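PDB 5JBD: inactive glucansucrase from Lactobacillus reuteri, which is an inactive member of glycoside hydrolase family 70, a multidomain protein built around a TIM-type barrel, whose own function is not established. Local coordinates for residues S54-Y59 with P81-I86; A94-Y99 with N155-F160; A553-R558 with N594-V599; N562-N567 with P586-T591. All coordinates share one frame; numbering follows the deposited sequence.

Contact 1: residues S54-Y59 with P81-I86; sequences SYTDWY and PLLMYI
Tyr59 drives the edge of its ring at the face of Tyr85, an offset edge-to-face pair with planes at 89° and centroids 5.2 Å apart. Its hydroxyl stands over the centre of the Tyr85 ring, with Tyr59 OH 3.3 Å from Tyr85 CZ, and that hydroxyl donates to the backbone O of Asn36. A chi1 of 85° tucks CG of Tyr59 over its own backbone, swinging the ring across Leu82: Tyr59 CD1 lies 3.7 Å from Leu82 CD2. This is the densely packed part, continued by Leu82, whose other methyl reaches the type I beta turn from Ser54 to Asp57, and by Tyr55, whose CE1 is 4.0 Å from Ile86 CD1. The side toward Thr56 and Asp57 is more open. Trp58, though partly exposed, still packs its ring face on Pro81, its antiparallel non-hydrogen-bonded partner between strands 58-59 and 80-81; Pro81 CD makes a CH-pi contact 3.7 Å from the centroid of the six-membered ring. Helix 151-162 touches both residues. Leu82 N donates to Asp57 O at 3.0 Å, nearly straight at 171°. A water donates to Tyr55 O and Asp57 O and accepts from Leu83 N. The chemistry thus implies a largely apolar and aromatic union, tied across by one direct backbone bond and one water that bridges three backbone atoms.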
loop_
_atom_site.group_PDB
_atom_site.type_symbol
_atom_site.label_atom_id
_atom_site.label_comp_id
_atom_site.label_asym_id
_atom_site.label_seq_id
_atom_site.Cartn_x
_atom_site.Cartn_y
_atom_site.Cartn_z
ATOM N N SER A 54 15.362 -26.774 -10.619
ATOM C CA SER A 54 15.911 -25.444 -10.835
ATOM C C SER A 54 17.419 -25.513 -11.032
ATOM O O SER A 54 18.105 -26.176 -10.260
ATOM C CB SER A 54 15.599 -24.549 -9.629
ATOM O OG SER A 54 16.287 -23.318 -9.734
ATOM N N TYR A 55 17.956 -24.788 -12.014
ATOM C CA TYR A 55 19.406 -24.754 -12.237
ATOM C C TYR A 55 20.212 -24.261 -11.037
ATOM O O TYR A 55 21.349 -24.654 -10.879
ATOM C CB TYR A 55 19.785 -23.936 -13.477
ATOM C CG TYR A 55 19.479 -24.652 -14.764
ATOM C CD1 TYR A 55 20.244 -25.754 -15.172
ATOM C CD2 TYR A 55 18.419 -24.238 -15.580
ATOM C CE1 TYR A 55 19.959 -26.426 -16.350
ATOM C CE2 TYR A 55 18.132 -24.902 -16.765
ATOM C CZ TYR A 55 18.899 -25.989 -17.142
ATOM O OH TYR A 55 18.605 -26.653 -18.297
ATOM N N THR A 56 19.634 -23.414 -10.199
ATOM C CA THR A 56 20.331 -22.893 -9.016
ATOM C C THR A 56 20.157 -23.759 -7.762
ATOM O O THR A 56 20.678 -23.415 -6.710
ATOM C CB THR A 56 19.897 -21.431 -8.715
ATOM O OG1 THR A 56 18.466 -21.353 -8.637
ATOM C CG2 THR A 56 20.396 -20.521 -9.817
ATOM N N ASP A 57 19.435 -24.875 -7.873
ATOM C CA ASP A 57 19.297 -25.825 -6.770
ATOM C C ASP A 57 20.467 -26.811 -6.736
ATOM O O ASP A 57 21.344 -26.802 -7.593
ATOM C CB ASP A 57 17.940 -26.564 -6.841
ATOM C CG ASP A 57 16.820 -25.829 -6.113
ATOM O OD1 ASP A 57 17.068 -24.790 -5.456
ATOM O OD2 ASP A 57 15.665 -26.277 -6.234
ATOM N N TRP A 58 20.464 -27.639 -5.699
ATOM C CA TRP A 58 21.517 -28.557 -5.415
ATOM C C TRP A 58 20.981 -29.992 -5.369
ATOM O O TRP A 58 19.768 -30.229 -5.232
ATOM C CB TRP A 58 22.144 -28.176 -4.071
ATOM C CG TRP A 58 22.868 -26.851 -4.052
ATOM C CD1 TRP A 58 22.383 -25.608 -4.434
ATOM C CD2 TRP A 58 24.189 -26.620 -3.577
ATOM N NE1 TRP A 58 23.338 -24.649 -4.257
ATOM C CE2 TRP A 58 24.452 -25.236 -3.727
ATOM C CE3 TRP A 58 25.182 -27.445 -3.045
ATOM C CZ2 TRP A 58 25.656 -24.674 -3.363
ATOM C CZ3 TRP A 58 26.382 -26.885 -2.682
ATOM C CH2 TRP A 58 26.612 -25.503 -2.848
ATOM N N TYR A 59 21.904 -30.946 -5.485
ATOM C CA TYR A 59 21.598 -32.381 -5.341
ATOM C C TYR A 59 22.760 -33.121 -4.689
ATOM O O TYR A 59 23.856 -32.568 -4.521
ATOM C CB TYR A 59 21.245 -32.997 -6.698
ATOM C CG TYR A 59 22.434 -33.448 -7.528
ATOM C CD1 TYR A 59 23.423 -32.558 -7.914
ATOM C CD2 TYR A 59 22.565 -34.787 -7.939
ATOM C CE1 TYR A 59 24.506 -32.978 -8.666
ATOM C CE2 TYR A 59 23.634 -35.196 -8.709
ATOM C CZ TYR A 59 24.607 -34.284 -9.064
ATOM O OH TYR A 59 25.684 -34.672 -9.830
ATOM N N PRO A 81 25.993 -28.073 -6.247
ATOM C CA PRO A 81 25.124 -27.296 -7.112
ATOM C C PRO A 81 24.952 -27.972 -8.466
ATOM O O PRO A 81 25.935 -28.482 -9.051
ATOM C CB PRO A 81 25.871 -25.970 -7.250
ATOM C CG PRO A 81 27.298 -26.340 -7.094
ATOM C CD PRO A 81 27.307 -27.419 -6.065
ATOM N N LEU A 82 23.714 -27.983 -8.951
ATOM C CA LEU A 82 23.393 -28.568 -10.254
ATOM C C LEU A 82 24.195 -27.920 -11.396
ATOM O O LEU A 82 24.553 -28.601 -12.369
ATOM C CB LEU A 82 21.883 -28.518 -10.515
ATOM C CG LEU A 82 21.021 -29.530 -9.740
ATOM C CD1 LEU A 82 19.548 -29.135 -9.705
ATOM C CD2 LEU A 82 21.182 -30.923 -10.324
ATOM N N LEU A 83 24.529 -26.630 -11.258
ATOM C CA LEU A 83 25.284 -25.902 -12.294
ATOM C C LEU A 83 26.723 -26.346 -12.513
ATOM O O LEU A 83 27.349 -25.887 -13.470
ATOM C CB LEU A 83 25.248 -24.380 -12.044
ATOM C CG LEU A 83 23.970 -23.720 -12.557
ATOM C CD1 LEU A 83 23.782 -22.356 -11.897
ATOM C CD2 LEU A 83 23.946 -23.626 -14.082
ATOM N N MET A 84 27.258 -27.201 -11.641
ATOM C CA MET A 84 28.519 -27.913 -11.913
ATOM C C MET A 84 28.374 -29.030 -12.956
ATOM O O MET A 84 29.392 -29.465 -13.525
ATOM C CB MET A 84 29.068 -28.566 -10.633
ATOM C CG MET A 84 29.809 -27.624 -9.719
ATOM S SD MET A 84 30.153 -28.417 -8.148
ATOM C CE MET A 84 31.418 -29.605 -8.600
ATOM N N TYR A 85 27.141 -29.527 -13.138
ATOM C CA TYR A 85 26.845 -30.709 -13.967
ATOM C C TYR A 85 25.897 -30.475 -15.146
ATOM O O TYR A 85 26.006 -31.187 -16.147
ATOM C CB TYR A 85 26.215 -31.807 -13.101
ATOM C CG TYR A 85 27.087 -32.300 -11.968
ATOM C CD1 TYR A 85 27.967 -33.366 -12.138
ATOM C CD2 TYR A 85 27.006 -31.718 -10.708
ATOM C CE1 TYR A 85 28.746 -33.825 -11.081
ATOM C CE2 TYR A 85 27.786 -32.167 -9.645
ATOM C CZ TYR A 85 28.650 -33.222 -9.835
ATOM O OH TYR A 85 29.445 -33.665 -8.798
ATOM N N ILE A 86 24.939 -29.541 -15.016
ATOM C CA ILE A 86 23.938 -29.279 -16.058
ATOM C C ILE A 86 23.767 -27.789 -16.327
ATOM O O ILE A 86 23.971 -26.955 -15.438
ATOM C CB ILE A 86 22.553 -29.887 -15.717
ATOM C CG1 ILE A 86 21.977 -29.317 -14.413
ATOM C CG2 ILE A 86 22.654 -31.400 -15.609
ATOM C CD1 ILE A 86 20.538 -29.710 -14.168
HETATM O O HOH W 1 23.341 -24.921 -8.944
#

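Contact 2: residues A94-Y99 with N155-F160; sequences AQFIKY and NDINSF
Phe96, Tyr99 and Phe160 form an aromatic cluster between two helices. The edge-to-face component is Phe96 against Phe160: centroids lie 5.4 Å apart, planes stand at 82°, and Phe96 CD1 is over the Phe160 face, displaced toward its rim. Tyr99 meets the same phenylalanine differently. Phe160 CA lies over the centre of the Tyr99 ring, 4.0 Å from its centroid, as a CH-pi contact, while the two rings themselves are oblique. A chi1 near 180° sends the Tyr99 and Phe160 side chains across the gap from opposing helices, running alongside one another. The framework is a helix-helix packing of 90-101 on 151-162, with the local axes 11.1 Å apart at closest approach and their directions 127° apart; that separation is spanned by aromatic side chains. Further packing extends the cluster: Ile157 CD1 approaches the edge of Phe96 at CE1, 3.7 Å away, Gln95 CB comes to the edge of the Phe160 ring, 3.9 Å from CE1, and the Tyr99 hydroxyl oxygen rests against Ser159 CB, 3.2 Å away. Phe96 is also packed by Trp87 and Phe100. Among polar groups, Asp156 OD2 forms a salt bridge with Lys152 and a hydrogen bond with Tyr105 OH.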
loop_
_atom_site.group_PDB
_atom_site.type_symbol
_atom_site.label_atom_id
_atom_site.label_comp_id
_atom_site.label_asym_id
_atom_site.label_seq_id
_atom_site.Cartn_x
_atom_site.Cartn_y
_atom_site.Cartn_z
ATOM N N ALA A 94 29.743 -23.019 -21.413
ATOM C CA ALA A 94 31.021 -22.364 -21.701
ATOM C C ALA A 94 31.202 -21.144 -20.800
ATOM O O ALA A 94 32.304 -20.921 -20.303
ATOM C CB ALA A 94 31.128 -21.989 -23.173
ATOM N N GLN A 95 30.121 -20.400 -20.543
ATOM C CA GLN A 95 30.173 -19.281 -19.587
ATOM C C GLN A 95 30.524 -19.720 -18.169
ATOM O O GLN A 95 31.327 -19.068 -17.497
ATOM C CB GLN A 95 28.859 -18.511 -19.526
ATOM C CG GLN A 95 28.516 -17.654 -20.736
ATOM C CD GLN A 95 27.155 -17.010 -20.566
ATOM O OE1 GLN A 95 26.919 -16.300 -19.595
ATOM N NE2 GLN A 95 26.241 -17.285 -21.490
ATOM N N PHE A 96 29.936 -20.831 -17.723
ATOM C CA PHE A 96 30.250 -21.389 -16.402
ATOM C C PHE A 96 31.734 -21.703 -16.271
ATOM O O PHE A 96 32.368 -21.328 -15.282
ATOM C CB PHE A 96 29.419 -22.643 -16.129
ATOM C CG PHE A 96 29.713 -23.284 -14.807
ATOM C CD1 PHE A 96 29.122 -22.801 -13.642
ATOM C CD2 PHE A 96 30.561 -24.376 -14.720
ATOM C CE1 PHE A 96 29.382 -23.387 -12.418
ATOM C CE2 PHE A 96 30.836 -24.965 -13.492
ATOM C CZ PHE A 96 30.243 -24.470 -12.340
ATOM N N ILE A 97 32.283 -22.372 -17.278
ATOM C CA ILE A 97 33.699 -22.761 -17.292
ATOM C C ILE A 97 34.604 -21.525 -17.231
ATOM O O ILE A 97 35.492 -21.441 -16.371
ATOM C CB ILE A 97 34.028 -23.668 -18.516
ATOM C CG1 ILE A 97 33.309 -25.023 -18.374
ATOM C CG2 ILE A 97 35.534 -23.901 -18.653
ATOM C CD1 ILE A 97 33.203 -25.829 -19.658
ATOM N N LYS A 98 34.353 -20.577 -18.131
ATOM C CA LYS A 98 35.052 -19.282 -18.164
ATOM C C LYS A 98 34.993 -18.530 -16.839
ATOM O O LYS A 98 36.015 -18.074 -16.337
ATOM C CB LYS A 98 34.455 -18.368 -19.247
ATOM C CG LYS A 98 34.873 -18.687 -20.674
ATOM C CD LYS A 98 34.536 -17.533 -21.641
ATOM C CE LYS A 98 35.440 -16.309 -21.683
ATOM N NZ LYS A 98 35.439 -15.631 -23.016
ATOM N N TYR A 99 33.785 -18.400 -16.295
ATOM C CA TYR A 99 33.569 -17.668 -15.046
ATOM C C TYR A 99 34.353 -18.294 -13.883
ATOM O O TYR A 99 35.115 -17.597 -13.186
ATOM C CB TYR A 99 32.075 -17.570 -14.706
ATOM C CG TYR A 99 31.815 -16.715 -13.477
ATOM C CD1 TYR A 99 31.872 -17.267 -12.196
ATOM C CD2 TYR A 99 31.577 -15.356 -13.586
ATOM C CE1 TYR A 99 31.685 -16.494 -11.062
ATOM C CE2 TYR A 99 31.365 -14.572 -12.454
ATOM C CZ TYR A 99 31.431 -15.143 -11.200
ATOM O OH TYR A 99 31.238 -14.383 -10.071
ATOM N N ASN A 155 28.473 -19.167 -2.880
ATOM C CA ASN A 155 28.571 -17.744 -3.271
ATOM C C ASN A 155 28.994 -17.581 -4.741
ATOM O O ASN A 155 28.457 -16.747 -5.445
ATOM C CB ASN A 155 29.567 -16.992 -2.367
ATOM C CG ASN A 155 29.088 -16.860 -0.918
ATOM O OD1 ASN A 155 27.891 -16.796 -0.636
ATOM N ND2 ASN A 155 30.038 -16.787 -0.000
ATOM N N ASP A 156 29.954 -18.393 -5.185
ATOM C CA ASP A 156 30.433 -18.341 -6.567
ATOM C C ASP A 156 29.338 -18.757 -7.550
ATOM O O ASP A 156 29.194 -18.143 -8.604
ATOM C CB ASP A 156 31.706 -19.178 -6.728
ATOM C CG ASP A 156 32.895 -18.588 -5.965
ATOM O OD1 ASP A 156 32.899 -17.364 -5.722
ATOM O OD2 ASP A 156 33.823 -19.335 -5.609
ATOM N N ILE A 157 28.531 -19.752 -7.187
ATOM C CA ILE A 157 27.374 -20.157 -8.003
ATOM C C ILE A 157 26.330 -19.034 -8.095
ATOM O O ILE A 157 25.825 -18.750 -9.178
ATOM C CB ILE A 157 26.721 -21.454 -7.457
ATOM C CG1 ILE A 157 27.647 -22.657 -7.689
ATOM C CG2 ILE A 157 25.346 -21.704 -8.081
ATOM C CD1 ILE A 157 27.688 -23.180 -9.116
ATOM N N ASN A 158 26.003 -18.419 -6.958
ATOM C CA ASN A 158 25.058 -17.290 -6.929
ATOM C C ASN A 158 25.583 -16.099 -7.740
ATOM O O ASN A 158 24.836 -15.504 -8.507
ATOM C CB ASN A 158 24.743 -16.858 -5.492
ATOM C CG ASN A 158 23.965 -17.910 -4.713
ATOM O OD1 ASN A 158 23.244 -18.726 -5.283
ATOM N ND2 ASN A 158 24.141 -17.912 -3.393
ATOM N N SER A 159 26.872 -15.792 -7.605
ATOM C CA SER A 159 27.499 -14.731 -8.405
ATOM C C SER A 159 27.494 -15.058 -9.902
ATOM O O SER A 159 27.148 -14.199 -10.717
ATOM C CB SER A 159 28.919 -14.455 -7.923
ATOM O OG SER A 159 28.898 -14.104 -6.556
ATOM N N PHE A 160 27.836 -16.296 -10.265
ATOM C CA PHE A 160 27.742 -16.717 -11.672
ATOM C C PHE A 160 26.333 -16.602 -12.220
ATOM O O PHE A 160 26.133 -16.022 -13.297
ATOM C CB PHE A 160 28.222 -18.156 -11.895
ATOM C CG PHE A 160 27.906 -18.676 -13.277
ATOM C CD1 PHE A 160 28.542 -18.138 -14.390
ATOM C CD2 PHE A 160 26.949 -19.669 -13.473
ATOM C CE1 PHE A 160 28.250 -18.589 -15.671
ATOM C CE2 PHE A 160 26.656 -20.133 -14.750
ATOM C CZ PHE A 160 27.306 -19.592 -15.853
#

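Contact 3: residues A553-R558 with N594-V599; sequences AINMGR and NGILKV
Ile554 and Leu597 face each other as an antiparallel hydrogen-bonded pair, flanked by the non-hydrogen-bonded pairs Ala553 with Lys598 and Asn555 with Ile596, the local strand directions differing by 150°. Ile554 N donates to Leu597 O and Leu597 N to Ile554 O, both at 2.8 Å. Beyond the strands, Met556 N reaches Gly595 O at 2.9 Å and extends the ladder by one bond. On one face Ile596 spreads its branches: CG2 touches Ala553 CB at 3.7 Å, while CD1 lies 3.8 Å from Asn555 OD1. On the other face Ile554 and Leu597 turn inward, and Met556 from the following loop joins them, with Met556 CG 4.0 Å from Leu597 CB; strands 510-515, 537-542 and 612-618 pack against this side. Asn555, with its CG opposite the backbone N (chi1 -175°), swings OD1 back to accept from Gly557 N, an Asx turn in which the donor lies above the carbonyl plane. A water donates to that OD1 and to Asn594 O. At the exposed end Arg558 and Asn594 run side by side, and Arg558 NH1 donates to Asn594 OD1 at 2.8 Å, the guanidinium and amide planes being 90° apart. Altogether this is a two-stranded antiparallel ribbon, one face outward and one buried against a neighbouring beta sheet, consistent with the beta-sandwich domain that family 70 proteins carry beside the barrel.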
loop_
_atom_site.group_PDB
_atom_site.type_symbol
_atom_site.label_atom_id
_atom_site.label_comp_id
_atom_site.label_asym_id
_atom_site.label_seq_id
_atom_site.Cartn_x
_atom_site.Cartn_y
_atom_site.Cartn_z
ATOM N N ALA A 553 -15.879 42.435 1.467
ATOM C CA ALA A 553 -17.110 42.301 2.238
ATOM C C ALA A 553 -17.527 40.825 2.257
ATOM O O ALA A 553 -17.814 40.263 1.202
ATOM C CB ALA A 553 -18.207 43.150 1.613
ATOM N N ILE A 554 -17.538 40.220 3.447
ATOM C CA ILE A 554 -17.886 38.799 3.632
ATOM C C ILE A 554 -19.313 38.680 4.159
ATOM O O ILE A 554 -19.647 39.294 5.160
ATOM C CB ILE A 554 -16.961 38.102 4.667
ATOM C CG1 ILE A 554 -15.491 38.447 4.424
ATOM C CG2 ILE A 554 -17.189 36.586 4.668
ATOM C CD1 ILE A 554 -15.019 38.220 3.006
ATOM N N ASN A 555 -20.146 37.882 3.507
ATOM C CA ASN A 555 -21.499 37.664 3.989
ATOM C C ASN A 555 -21.546 36.520 5.006
ATOM O O ASN A 555 -21.546 35.342 4.628
ATOM C CB ASN A 555 -22.464 37.374 2.843
ATOM C CG ASN A 555 -23.900 37.254 3.321
ATOM O OD1 ASN A 555 -24.212 37.618 4.462
ATOM N ND2 ASN A 555 -24.790 36.791 2.450
ATOM N N MET A 556 -21.640 36.872 6.287
ATOM C CA MET A 556 -21.756 35.883 7.367
ATOM C C MET A 556 -23.172 35.304 7.509
ATOM O O MET A 556 -23.354 34.265 8.158
ATOM C CB MET A 556 -21.297 36.496 8.696
ATOM C CG MET A 556 -19.916 37.155 8.649
ATOM S SD MET A 556 -18.591 36.056 8.091
ATOM C CE MET A 556 -18.516 34.919 9.464
ATOM N N GLY A 557 -24.159 35.983 6.928
ATOM C CA GLY A 557 -25.551 35.552 6.952
ATOM C C GLY A 557 -26.434 36.362 7.884
ATOM O O GLY A 557 -25.951 37.005 8.818
ATOM N N ARG A 558 -27.741 36.279 7.645
ATOM C CA ARG A 558 -28.753 37.005 8.420
ATOM C C ARG A 558 -28.802 36.597 9.891
ATOM O O ARG A 558 -29.240 37.376 10.721
ATOM C CB ARG A 558 -30.166 36.817 7.819
ATOM C CG ARG A 558 -30.366 37.446 6.452
ATOM C CD ARG A 558 -30.453 38.963 6.549
ATOM N NE ARG A 558 -30.416 39.590 5.231
ATOM C CZ ARG A 558 -30.250 40.893 5.018
ATOM N NH1 ARG A 558 -30.112 41.744 6.040
ATOM N NH2 ARG A 558 -30.230 41.354 3.763
ATOM N N ASN A 594 -26.672 43.837 8.432
ATOM C CA ASN A 594 -27.051 42.811 7.461
ATOM C C ASN A 594 -26.256 41.513 7.588
ATOM O O ASN A 594 -26.533 40.570 6.871
ATOM C CB ASN A 594 -26.859 43.376 6.054
ATOM C CG ASN A 594 -27.826 44.488 5.753
ATOM O OD1 ASN A 594 -29.036 44.342 5.905
ATOM N ND2 ASN A 594 -27.290 45.611 5.340
ATOM N N GLY A 595 -25.282 41.475 8.492
ATOM C CA GLY A 595 -24.394 40.329 8.654
ATOM C C GLY A 595 -23.164 40.360 7.761
ATOM O O GLY A 595 -22.567 39.326 7.530
ATOM N N ILE A 596 -22.781 41.547 7.270
ATOM C CA ILE A 596 -21.592 41.705 6.423
ATOM C C ILE A 596 -20.378 42.041 7.279
ATOM O O ILE A 596 -20.438 42.954 8.093
ATOM C CB ILE A 596 -21.778 42.819 5.361
ATOM C CG1 ILE A 596 -23.015 42.543 4.506
ATOM C CG2 ILE A 596 -20.536 42.941 4.486
ATOM C CD1 ILE A 596 -23.036 41.181 3.829
ATOM N N LEU A 597 -19.284 41.307 7.082
ATOM C CA LEU A 597 -18.014 41.583 7.748
ATOM C C LEU A 597 -17.013 42.218 6.771
ATOM O O LEU A 597 -16.736 41.659 5.712
ATOM C CB LEU A 597 -17.427 40.290 8.332
ATOM C CG LEU A 597 -16.297 40.481 9.343
ATOM C CD1 LEU A 597 -16.841 41.064 10.637
ATOM C CD2 LEU A 597 -15.570 39.171 9.604
ATOM N N LYS A 598 -16.458 43.364 7.159
ATOM C CA LYS A 598 -15.519 44.143 6.340
ATOM C C LYS A 598 -14.094 43.827 6.760
ATOM O O LYS A 598 -13.736 44.047 7.907
ATOM C CB LYS A 598 -15.764 45.670 6.557
ATOM C CG LYS A 598 -16.712 46.339 5.550
ATOM C CD LYS A 598 -15.924 46.908 4.363
ATOM C CE LYS A 598 -16.514 46.498 3.030
ATOM N NZ LYS A 598 -15.621 46.837 1.893
ATOM N N VAL A 599 -13.271 43.359 5.830
ATOM C CA VAL A 599 -11.935 42.875 6.167
ATOM C C VAL A 599 -10.918 43.473 5.196
ATOM O O VAL A 599 -11.214 43.634 4.008
ATOM C CB VAL A 599 -11.882 41.312 6.091
ATOM C CG1 VAL A 599 -10.503 40.791 6.469
ATOM C CG2 VAL A 599 -12.936 40.681 7.004
HETATM O O HOH W 2 -26.504 39.070 4.738
#

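Contact 4: residues N562-N567 with P586-T591; sequences NQQYRN and PAILTT
Thr591 reaches back across the strand pair to the start of segment 562-567. Its CB lies 4.0 Å from Gln563 O, the carbonyl that also receives Thr591 N. From there the side chain divides. OG1, folded over the residue's own backbone (chi1 57°), accepts from Gln563 N at 2.8 Å, with an N-H...O angle of 153°, and donates to the backbone O of His560. The other branch, CG2, approaches the Tyr565 ring, 3.7 Å from Tyr565 CE1. These contacts close one end of an antiparallel strand pair in which Tyr565 and Leu589 exchange backbone bonds, Tyr565 N to Leu589 O being 2.8 Å; strand 564-571 pairs also with 612-618, which ties 588-590 into a larger antiparallel sheet. On the more exposed face Gln564 and Thr590 lie side by side, and Gln564 CB is 4.1 Å from Ile588 CG2. At the far end Asn567 bonds twice to the loop leading into strand 588-590: its N bonds Ala587 O, and ND2 bonds Pro586 O at 3.2 Å from above that carbonyl plane, while also reaching Asp570.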
loop_
_atom_site.group_PDB
_atom_site.type_symbol
_atom_site.label_atom_id
_atom_site.label_comp_id
_atom_site.label_asym_id
_atom_site.label_seq_id
_atom_site.Cartn_x
_atom_site.Cartn_y
_atom_site.Cartn_z
ATOM N N ASN A 562 -24.859 42.412 13.453
ATOM C CA ASN A 562 -24.430 43.122 14.662
ATOM C C ASN A 562 -23.716 42.178 15.630
ATOM O O ASN A 562 -24.037 42.118 16.822
ATOM C CB ASN A 562 -25.633 43.808 15.332
ATOM C CG ASN A 562 -26.397 44.730 14.377
ATOM O OD1 ASN A 562 -27.604 44.569 14.173
ATOM N ND2 ASN A 562 -25.689 45.675 13.771
ATOM N N GLN A 563 -22.741 41.447 15.099
ATOM C CA GLN A 563 -22.069 40.398 15.854
ATOM C C GLN A 563 -20.558 40.519 15.822
ATOM O O GLN A 563 -19.973 40.793 14.776
ATOM C CB GLN A 563 -22.489 39.026 15.331
ATOM C CG GLN A 563 -21.958 37.893 16.198
ATOM C CD GLN A 563 -22.580 36.549 15.903
ATOM O OE1 GLN A 563 -23.359 36.386 14.963
ATOM N NE2 GLN A 563 -22.220 35.557 16.719
ATOM N N GLN A 564 -19.940 40.271 16.980
ATOM C CA GLN A 564 -18.486 40.327 17.136
ATOM C C GLN A 564 -17.831 39.028 16.688
ATOM O O GLN A 564 -18.270 37.945 17.084
ATOM C CB GLN A 564 -18.127 40.566 18.597
ATOM C CG GLN A 564 -18.725 41.843 19.155
ATOM C CD GLN A 564 -18.126 42.227 20.485
ATOM O OE1 GLN A 564 -17.620 41.385 21.230
ATOM N NE2 GLN A 564 -18.138 43.514 20.768
ATOM N N TYR A 565 -16.786 39.153 15.871
ATOM C CA TYR A 565 -15.993 38.020 15.380
ATOM C C TYR A 565 -14.543 38.156 15.817
ATOM O O TYR A 565 -13.980 39.256 15.803
ATOM C CB TYR A 565 -16.108 37.912 13.849
ATOM C CG TYR A 565 -17.389 37.246 13.456
ATOM C CD1 TYR A 565 -18.572 37.957 13.404
ATOM C CD2 TYR A 565 -17.429 35.866 13.239
ATOM C CE1 TYR A 565 -19.759 37.340 13.089
ATOM C CE2 TYR A 565 -18.613 35.229 12.928
ATOM C CZ TYR A 565 -19.772 35.966 12.855
ATOM O OH TYR A 565 -20.939 35.346 12.537
ATOM N N ARG A 566 -13.953 37.036 16.217
ATOM C CA ARG A 566 -12.567 36.989 16.629
ATOM C C ARG A 566 -11.674 36.642 15.445
ATOM O O ARG A 566 -11.992 35.755 14.648
ATOM C CB ARG A 566 -12.382 35.931 17.738
ATOM C CG ARG A 566 -10.966 35.886 18.298
ATOM C CD ARG A 566 -10.894 35.142 19.624
ATOM N NE ARG A 566 -11.023 33.685 19.473
ATOM C CZ ARG A 566 -10.013 32.805 19.385
ATOM N NH1 ARG A 566 -8.731 33.188 19.404
ATOM N NH2 ARG A 566 -10.286 31.506 19.276
ATOM N N ASN A 567 -10.532 37.312 15.381
ATOM C CA ASN A 567 -9.513 37.079 14.370
ATOM C C ASN A 567 -8.713 35.837 14.766
ATOM O O ASN A 567 -7.671 35.928 15.429
ATOM C CB ASN A 567 -8.602 38.317 14.289
ATOM C CG ASN A 567 -7.678 38.302 13.090
ATOM O OD1 ASN A 567 -7.529 37.301 12.413
ATOM N ND2 ASN A 567 -7.042 39.450 12.825
ATOM N N PRO A 586 -7.584 43.963 13.261
ATOM C CA PRO A 586 -7.448 43.871 14.719
ATOM C C PRO A 586 -8.026 42.550 15.280
ATOM O O PRO A 586 -8.503 41.701 14.508
ATOM C CB PRO A 586 -8.244 45.086 15.203
ATOM C CG PRO A 586 -9.357 45.174 14.212
ATOM C CD PRO A 586 -8.772 44.754 12.887
ATOM N N ALA A 587 -7.983 42.390 16.606
ATOM C CA ALA A 587 -8.384 41.134 17.267
ATOM C C ALA A 587 -9.871 40.802 17.115
ATOM O O ALA A 587 -10.249 39.625 17.092
ATOM C CB ALA A 587 -8.018 41.184 18.747
ATOM N N ILE A 588 -10.700 41.845 17.058
ATOM C CA ILE A 588 -12.156 41.718 16.940
ATOM C C ILE A 588 -12.677 42.685 15.864
ATOM O O ILE A 588 -12.259 43.845 15.822
ATOM C CB ILE A 588 -12.868 41.982 18.301
ATOM C CG1 ILE A 588 -12.528 40.861 19.308
ATOM C CG2 ILE A 588 -14.390 42.080 18.137
ATOM C CD1 ILE A 588 -12.762 41.235 20.754
ATOM N N LEU A 589 -13.581 42.191 15.011
ATOM C CA LEU A 589 -14.341 43.014 14.067
ATOM C C LEU A 589 -15.805 42.675 14.257
ATOM O O LEU A 589 -16.139 41.565 14.714
ATOM C CB LEU A 589 -13.923 42.727 12.619
ATOM C CG LEU A 589 -12.533 43.192 12.187
ATOM C CD1 LEU A 589 -12.220 42.695 10.779
ATOM C CD2 LEU A 589 -12.438 44.710 12.264
ATOM N N THR A 590 -16.677 43.608 13.896
ATOM C CA THR A 590 -18.117 43.453 14.107
ATOM C C THR A 590 -18.867 43.567 12.793
ATOM O O THR A 590 -18.600 44.486 11.997
ATOM C CB THR A 590 -18.647 44.506 15.099
ATOM O OG1 THR A 590 -17.894 44.436 16.298
ATOM C CG2 THR A 590 -20.109 44.279 15.444
ATOM N N THR A 591 -19.811 42.651 12.562
ATOM C CA THR A 591 -20.661 42.706 11.368
ATOM C C THR A 591 -21.635 43.884 11.406
ATOM O O THR A 591 -22.021 44.341 12.485
ATOM C CB THR A 591 -21.512 41.425 11.159
ATOM O OG1 THR A 591 -22.336 41.174 12.311
ATOM C CG2 THR A 591 -20.613 40.233 10.867
#

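In the fold
Two pairs of contacts lie on opposite sides of the chain's centre. Contacts 1 and 2, their centres 12 Å apart, share one packed region: Pro81 CG meets Ile157 CG1 at 3.7 Å, and Leu83 O lies 3.4 Å from Phe96 CE1. Contacts 3 and 4, with centres 11 Å apart, are joined where Met556 CE touches Tyr565 CE2 at 3.5 Å; contact 4 is nested in the loop that contact 3 closes. About 82 Å separates the centre of contact 1 from those of contacts 3 and 4, with nearest atoms about 69 Å (contact 3) and about 66 Å (contact 4) away. None of the four contacts includes a calcium ligand (Glu237, Asp243, Asn287 and Asn751).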